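Local coordinates for CHAD domain protein (Streptomyces chartreusis, PDB 6RN5) that probably binds polyphosphate through its helical CHAD domain and also binds copper ions, at residues 23-27 with 292-297; 75-79 with 226-232. All coordinates share one frame; numbering follows the deposited sequence.

Interaction 1: residues 23-27 with 292-297; sequences TLAGY and EAVSGP
With CG anti to the backbone N (chi1 -177°), Tyr27 carries its ring off helix 21-42 and lays one face over the last turn of helix 274-295, while Glu292, whose CG stands beside its backbone N and whose chain is extended beyond it, brings its carboxylate to the phenol. The ring illustrates how one aromatic side chain can pack by its face and hydrogen-bond by its hydroxyl. Over its face sits Ala293 CA, 3.8 Å from the ring centroid, 17° off the normal and displaced toward the rim, a CH-pi contact, and the methyl Ala293 CB lies 3.7 Å from Tyr27 CD2. At the far end Tyr27 OH donates to Glu292 OE1 over 2.6 Å, reaching the oxygen on its anti side and 31° out of the carboxylate plane; ring and carboxylate stand almost perpendicular. One turn earlier, Thr23 CG2 packs 3.5 Å from the CA of Gly296, the first residue beyond helix 274-295, with positive phi, where a side chain would clash with that methyl and the preceding carbonyl. Pro297 lies along the backbone of helix 21-42, its CG 3.5 Å from Gly26 C, where a CB on Gly26 would run into the pyrrolidine ring. Glu292 OE2 forms a salt bridge with Arg68 of helix 56-75; held by both oxygens, the carboxylate is likely limited in rotation, and the arginine would be expected to stabilise its charge.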
ATOM      1  N   THR A  23      26.759  17.224 -38.892  1.00 37.86           N
ATOM      2  CA  THR A  23      25.985  17.601 -37.720  1.00 39.09           C
ATOM      3  C   THR A  23      26.351  16.679 -36.564  1.00 35.39           C
ATOM      4  O   THR A  23      26.548  17.141 -35.439  1.00 31.27           O
ATOM      5  CB  THR A  23      24.464  17.510 -37.961  1.00 40.74           C
ATOM      6  OG1 THR A  23      24.151  18.120 -39.203  1.00 44.45           O
ATOM      7  CG2 THR A  23      23.645  18.235 -36.849  1.00 40.02           C
ATOM      8  N   LEU A  24      26.439  15.389 -36.867  1.00 31.98           N
ATOM      9  CA  LEU A  24      26.802  14.365 -35.896  1.00 32.58           C
ATOM     10  C   LEU A  24      28.190  14.649 -35.319  1.00 33.91           C
ATOM     11  O   LEU A  24      28.365  14.520 -34.125  1.00 37.67           O
ATOM     12  CB  LEU A  24      26.811  12.983 -36.549  1.00 32.33           C
ATOM     13  CG  LEU A  24      27.446  11.819 -35.813  1.00 32.74           C
ATOM     14  CD1 LEU A  24      26.726  11.593 -34.496  1.00 35.27           C
ATOM     15  CD2 LEU A  24      27.365  10.562 -36.687  1.00 33.10           C
ATOM     16  N   ALA A  25      29.165  14.977 -36.175  1.00 34.08           N
ATOM     17  CA  ALA A  25      30.517  15.292 -35.750  1.00 33.98           C
ATOM     18  C   ALA A  25      30.509  16.514 -34.837  1.00 34.82           C
ATOM     19  O   ALA A  25      31.230  16.536 -33.837  1.00 35.39           O
ATOM     20  CB  ALA A  25      31.418  15.556 -36.930  1.00 35.85           C
ATOM     21  N   GLY A  26      29.720  17.512 -35.192  1.00 32.27           N
ATOM     22  CA  GLY A  26      29.632  18.756 -34.385  1.00 34.74           C
ATOM     23  C   GLY A  26      29.122  18.411 -32.992  1.00 35.57           C
ATOM     24  O   GLY A  26      29.635  18.915 -32.000  1.00 37.48           O
ATOM     25  N   TYR A  27      28.129  17.528 -32.905  1.00 33.45           N
ATOM     26  CA  TYR A  27      27.560  17.149 -31.612  1.00 31.89           C
ATOM     27  C   TYR A  27      28.577  16.397 -30.757  1.00 35.40           C
ATOM     28  O   TYR A  27      28.755  16.750 -29.565  1.00 32.38           O
ATOM     29  CB  TYR A  27      26.286  16.335 -31.787  1.00 33.49           C
ATOM     30  CG  TYR A  27      25.589  15.969 -30.504  1.00 33.09           C
ATOM     31  CD1 TYR A  27      24.940  16.940 -29.719  1.00 30.77           C
ATOM     32  CD2 TYR A  27      25.602  14.642 -30.044  1.00 34.12           C
ATOM     33  CE1 TYR A  27      24.306  16.573 -28.515  1.00 31.68           C
ATOM     34  CE2 TYR A  27      24.983  14.276 -28.849  1.00 31.72           C
ATOM     35  CZ  TYR A  27      24.338  15.240 -28.096  1.00 32.87           C
ATOM     36  OH  TYR A  27      23.705  14.837 -26.939  1.00 33.83           O
ATOM     37  N   GLU A 292      18.786  15.222 -29.724  1.00 36.90           N
ATOM     38  CA  GLU A 292      19.856  16.231 -29.525  1.00 36.51           C
ATOM     39  C   GLU A 292      20.890  16.204 -30.676  1.00 35.63           C
ATOM     40  O   GLU A 292      21.255  17.239 -31.215  1.00 34.70           O
ATOM     41  CB  GLU A 292      20.597  15.990 -28.208  1.00 37.00           C
ATOM     42  CG  GLU A 292      19.786  16.281 -26.954  1.00 36.93           C
ATOM     43  CD  GLU A 292      20.654  16.420 -25.726  1.00 36.35           C
ATOM     44  OE1 GLU A 292      21.911  16.395 -25.829  1.00 37.89           O
ATOM     45  OE2 GLU A 292      20.080  16.582 -24.631  1.00 38.09           O
ATOM     46  N   ALA A 293      21.388  15.023 -31.024  1.00 32.65           N
ATOM     47  CA  ALA A 293      22.415  14.906 -32.052  1.00 34.76           C
ATOM     48  C   ALA A 293      21.995  15.467 -33.421  1.00 36.96           C
ATOM     49  O   ALA A 293      22.797  16.066 -34.177  1.00 35.61           O
ATOM     50  CB  ALA A 293      22.817  13.430 -32.179  1.00 36.09           C
ATOM     51  N   VAL A 294      20.718  15.234 -33.720  1.00 39.13           N
ATOM     52  CA  VAL A 294      20.059  15.594 -34.966  1.00 41.67           C
ATOM     53  C   VAL A 294      19.854  17.090 -35.042  1.00 45.37           C
ATOM     54  O   VAL A 294      19.919  17.653 -36.107  1.00 41.81           O
ATOM     55  CB  VAL A 294      18.708  14.845 -35.081  1.00 42.15           C
ATOM     56  CG1 VAL A 294      17.731  15.552 -35.968  1.00 46.37           C
ATOM     57  CG2 VAL A 294      18.982  13.430 -35.596  1.00 44.62           C
ATOM     58  N   SER A 295      19.593  17.705 -33.908  1.00 48.53           N
ATOM     59  CA  SER A 295      19.568  19.145 -33.790  1.00 54.75           C
ATOM     60  C   SER A 295      20.997  19.735 -33.891  1.00 57.24           C
ATOM     61  O   SER A 295      21.190  20.845 -34.364  1.00 59.04           O
ATOM     62  CB  SER A 295      18.938  19.489 -32.446  1.00 54.93           C
ATOM     63  OG  SER A 295      19.023  20.867 -32.227  1.00 69.48           O
ATOM     64  N   GLY A 296      21.986  18.973 -33.417  1.00 63.79           N
ATOM     65  CA  GLY A 296      23.410  19.311 -33.518  1.00 63.80           C
ATOM     66  C   GLY A 296      23.982  20.083 -32.326  1.00 69.91           C
ATOM     67  O   GLY A 296      23.304  20.254 -31.291  1.00 67.05           O
ATOM     68  N   PRO A 297      25.245  20.553 -32.455  1.00 68.84           N
ATOM     69  CA  PRO A 297      25.795  21.452 -31.435  1.00 66.85           C
ATOM     70  C   PRO A 297      25.081  22.831 -31.469  1.00 68.35           C
ATOM     71  O   PRO A 297      24.724  23.382 -30.420  1.00 64.02           O
ATOM     72  CB  PRO A 297      27.259  21.583 -31.852  1.00 65.10           C
ATOM     73  CG  PRO A 297      27.250  21.401 -33.325  1.00 63.11           C
ATOM     74  CD  PRO A 297      26.174  20.372 -33.593  1.00 65.01           C
TER

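Interaction 2: residues 75-79 with 226-232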
ATOM      1  N   THR A  75      23.587   4.752 -31.293  1.00 33.85           N
ATOM      2  CA  THR A  75      22.531   5.111 -32.253  1.00 34.00           C
ATOM      3  C   THR A  75      23.083   5.308 -33.670  1.00 34.85           C
ATOM      4  O   THR A  75      22.411   4.959 -34.662  1.00 31.81           O
ATOM      5  CB  THR A  75      21.803   6.397 -31.790  1.00 33.19           C
ATOM      6  OG1 THR A  75      21.236   6.182 -30.498  1.00 31.56           O
ATOM      7  CG2 THR A  75      20.707   6.785 -32.743  1.00 33.77           C
ATOM      8  N   PHE A  76      24.282   5.905 -33.751  1.00 32.91           N
ATOM      9  CA  PHE A  76      24.864   6.371 -35.018  1.00 32.55           C
ATOM     10  C   PHE A  76      26.133   5.618 -35.324  1.00 30.92           C
ATOM     11  O   PHE A  76      27.006   6.094 -36.055  1.00 31.35           O
ATOM     12  CB  PHE A  76      25.138   7.894 -34.983  1.00 33.94           C
ATOM     13  CG  PHE A  76      23.914   8.740 -34.672  1.00 33.38           C
ATOM     14  CD1 PHE A  76      23.017   9.112 -35.679  1.00 36.85           C
ATOM     15  CD2 PHE A  76      23.669   9.198 -33.373  1.00 36.51           C
ATOM     16  CE1 PHE A  76      21.900   9.915 -35.379  1.00 38.10           C
ATOM     17  CE2 PHE A  76      22.549   9.990 -33.073  1.00 34.23           C
ATOM     18  CZ  PHE A  76      21.666  10.340 -34.065  1.00 33.67           C
ATOM     19  N   GLN A  77      26.197   4.407 -34.794  1.00 34.80           N
ATOM     20  CA  GLN A  77      27.354   3.564 -34.946  1.00 40.98           C
ATOM     21  C   GLN A  77      27.643   3.321 -36.403  1.00 38.35           C
ATOM     22  O   GLN A  77      28.793   3.231 -36.767  1.00 38.69           O
ATOM     23  CB  GLN A  77      27.182   2.202 -34.266  1.00 45.47           C
ATOM     24  CG  GLN A  77      28.494   1.417 -34.253  1.00 49.86           C
ATOM     25  CD  GLN A  77      28.507   0.252 -33.282  1.00 56.27           C
ATOM     26  OE1 GLN A  77      28.542  -0.890 -33.712  1.00 55.46           O
ATOM     27  NE2 GLN A  77      28.482   0.539 -31.955  1.00 63.84           N
ATOM     28  N   SER A  78      26.611   3.241 -37.238  1.00 40.02           N
ATOM     29  CA  SER A  78      26.850   2.928 -38.658  1.00 41.28           C
ATOM     30  C   SER A  78      27.599   4.039 -39.367  1.00 40.16           C
ATOM     31  O   SER A  78      28.178   3.791 -40.391  1.00 38.13           O
ATOM     32  CB  SER A  78      25.530   2.638 -39.390  1.00 42.32           C
ATOM     33  OG  SER A  78      24.605   3.676 -39.180  1.00 39.30           O
ATOM     34  N   LEU A  79      27.580   5.271 -38.848  1.00 36.68           N
ATOM     35  CA  LEU A  79      28.325   6.370 -39.485  1.00 36.26           C
ATOM     36  C   LEU A  79      29.752   6.574 -38.953  1.00 35.23           C
ATOM     37  O   LEU A  79      30.407   7.499 -39.362  1.00 32.99           O
ATOM     38  CB  LEU A  79      27.529   7.683 -39.387  1.00 39.33           C
ATOM     39  CG  LEU A  79      26.182   7.583 -40.124  1.00 39.11           C
ATOM     40  CD1 LEU A  79      25.550   8.940 -40.143  1.00 41.79           C
ATOM     41  CD2 LEU A  79      26.349   7.092 -41.552  1.00 41.67           C
ATOM     42  N   ALA A 226      25.476  11.510 -45.454  1.00 41.99           N
ATOM     43  CA  ALA A 226      24.327  10.687 -44.998  1.00 43.49           C
ATOM     44  C   ALA A 226      23.350  11.464 -44.107  1.00 43.01           C
ATOM     45  O   ALA A 226      23.762  12.302 -43.312  1.00 39.67           O
ATOM     46  CB  ALA A 226      24.800   9.428 -44.291  1.00 45.04           C
ATOM     47  N   ASP A 227      22.059  11.187 -44.282  1.00 38.36           N
ATOM     48  CA  ASP A 227      20.983  11.853 -43.550  1.00 38.97           C
ATOM     49  C   ASP A 227      20.953  11.177 -42.167  1.00 36.87           C
ATOM     50  O   ASP A 227      20.922   9.964 -42.098  1.00 37.47           O
ATOM     51  CB  ASP A 227      19.665  11.649 -44.328  1.00 38.76           C
ATOM     52  CG  ASP A 227      18.441  12.367 -43.700  1.00 45.08           C
ATOM     53  OD1 ASP A 227      18.486  13.065 -42.630  1.00 44.24           O
ATOM     54  OD2 ASP A 227      17.376  12.206 -44.322  1.00 48.20           O
ATOM     55  N   LEU A 228      21.020  11.950 -41.080  1.00 37.52           N
ATOM     56  CA  LEU A 228      20.905  11.374 -39.718  1.00 35.97           C
ATOM     57  C   LEU A 228      19.495  10.948 -39.324  1.00 34.81           C
ATOM     58  O   LEU A 228      19.336  10.143 -38.412  1.00 39.26           O
ATOM     59  CB  LEU A 228      21.334  12.377 -38.663  1.00 35.52           C
ATOM     60  CG  LEU A 228      22.735  12.921 -38.682  1.00 34.46           C
ATOM     61  CD1 LEU A 228      22.944  13.707 -37.376  1.00 36.93           C
ATOM     62  CD2 LEU A 228      23.748  11.781 -38.856  1.00 35.95           C
ATOM     63  N   ARG A 229      18.472  11.447 -39.989  1.00 34.95           N
ATOM     64  CA  ARG A 229      17.112  11.185 -39.524  1.00 38.22           C
ATOM     65  C   ARG A 229      16.643   9.748 -39.495  1.00 36.54           C
ATOM     66  O   ARG A 229      15.976   9.363 -38.574  1.00 32.41           O
ATOM     67  CB  ARG A 229      16.116  12.051 -40.254  1.00 38.90           C
ATOM     68  CG  ARG A 229      16.304  13.520 -39.867  1.00 43.06           C
ATOM     69  CD  ARG A 229      15.576  14.438 -40.834  1.00 46.99           C
ATOM     70  NE  ARG A 229      16.414  14.706 -42.000  1.00 54.03           N
ATOM     71  CZ  ARG A 229      15.975  15.091 -43.196  1.00 61.66           C
ATOM     72  NH1 ARG A 229      16.844  15.319 -44.182  1.00 61.57           N
ATOM     73  NH2 ARG A 229      14.679  15.238 -43.424  1.00 65.62           N
ATOM     74  N   PRO A 230      17.007   8.945 -40.488  1.00 35.01           N
ATOM     75  CA  PRO A 230      16.616   7.544 -40.449  1.00 36.81           C
ATOM     76  C   PRO A 230      17.208   6.806 -39.239  1.00 35.51           C
ATOM     77  O   PRO A 230      16.560   5.924 -38.669  1.00 38.47           O
ATOM     78  CB  PRO A 230      17.195   6.984 -41.760  1.00 38.21           C
ATOM     79  CG  PRO A 230      17.367   8.179 -42.624  1.00 39.15           C
ATOM     80  CD  PRO A 230      17.776   9.271 -41.679  1.00 38.43           C
ATOM     81  N   LEU A 231      18.419   7.182 -38.845  1.00 34.27           N
ATOM     82  CA  LEU A 231      19.037   6.600 -37.634  1.00 35.41           C
ATOM     83  C   LEU A 231      18.332   6.982 -36.343  1.00 31.41           C
ATOM     84  O   LEU A 231      18.135   6.142 -35.499  1.00 32.86           O
ATOM     85  CB  LEU A 231      20.518   6.956 -37.551  1.00 33.39           C
ATOM     86  CG  LEU A 231      21.290   6.440 -38.769  1.00 37.22           C
ATOM     87  CD1 LEU A 231      22.768   6.796 -38.727  1.00 37.76           C
ATOM     88  CD2 LEU A 231      21.098   4.925 -38.878  1.00 37.84           C
ATOM     89  N   ALA A 232      17.978   8.245 -36.213  1.00 31.40           N
ATOM     90  CA  ALA A 232      17.182   8.736 -35.102  1.00 34.05           C
ATOM     91  C   ALA A 232      15.836   8.053 -35.039  1.00 34.83           C
ATOM     92  O   ALA A 232      15.388   7.693 -33.959  1.00 32.53           O
ATOM     93  CB  ALA A 232      16.982  10.238 -35.210  1.00 34.34           C
TER
HETATM   94  O   HOH W   1      19.885   4.164 -34.792  1.00 33.98           O
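Leu231, on the first turn of helix 229-244, packs against Phe76 and Leu79 in the turn between helices 56-75 and 82-120, a junction of the all-helical CHAD fold where one helix start meets an interhelical connection. Apolar contacts dominate. Leu79 CD1 meets Leu228 CD2 at 3.6 Å, Leu79 CG lies 3.8 Å from Leu231 CD1, and Leu79 CD2 turns to the methyl of Ala226, so this one isobutyl group joins three residues of the other segment. With its CG beside the backbone N (chi1 -57°), the ring of Phe76 reaches the start of helix 229-244, where CD1 approaches Leu231 CB at 3.8 Å and the ring edge faces Leu228 O in plane. Thr75 CG2 lies over one face of the same ring. Were Phe76 an alanine, a gap would probably open beside Leu231 CB and Leu228 CB, and Thr75 CG2 would lose the ring face it rests on. Polar interactions are fewer. Asp227, just before the turn into the helix, makes a capping bond: its OD1 accepts from Arg229 N, 3.1 Å away and above the carboxylate plane, and also forms a salt bridge with Arg229 NE, though the hydrogen bond in it is weak. No direct hydrogen bond joins the segments; instead one water donates to both Thr75 O and Leu231 O, at 2.7 Å from each oxygen.

Interactions 1 and 2 lie 11 Å apart, centre to centre, and pack directly on each other: Phe76 CE2 of 75-79 touches Ala293 CB of 292-297 at 3.6 Å, and Leu24 of 23-27 meets both Phe76 and Leu228. Helices 229-244 and 274-295, consecutive in the chain, meet here with helix 21-42 and the turn after helix 56-75. Both contacts are partly buried, but interaction 2 is the more buried, with four of its eight touching residues buried against two of nine, Tyr27 and Ala293, in interaction 1. The chemistry differs, a direct phenol-carboxylate bond in interaction 1, leucine and phenylalanine packing and a bridging water in interaction 2.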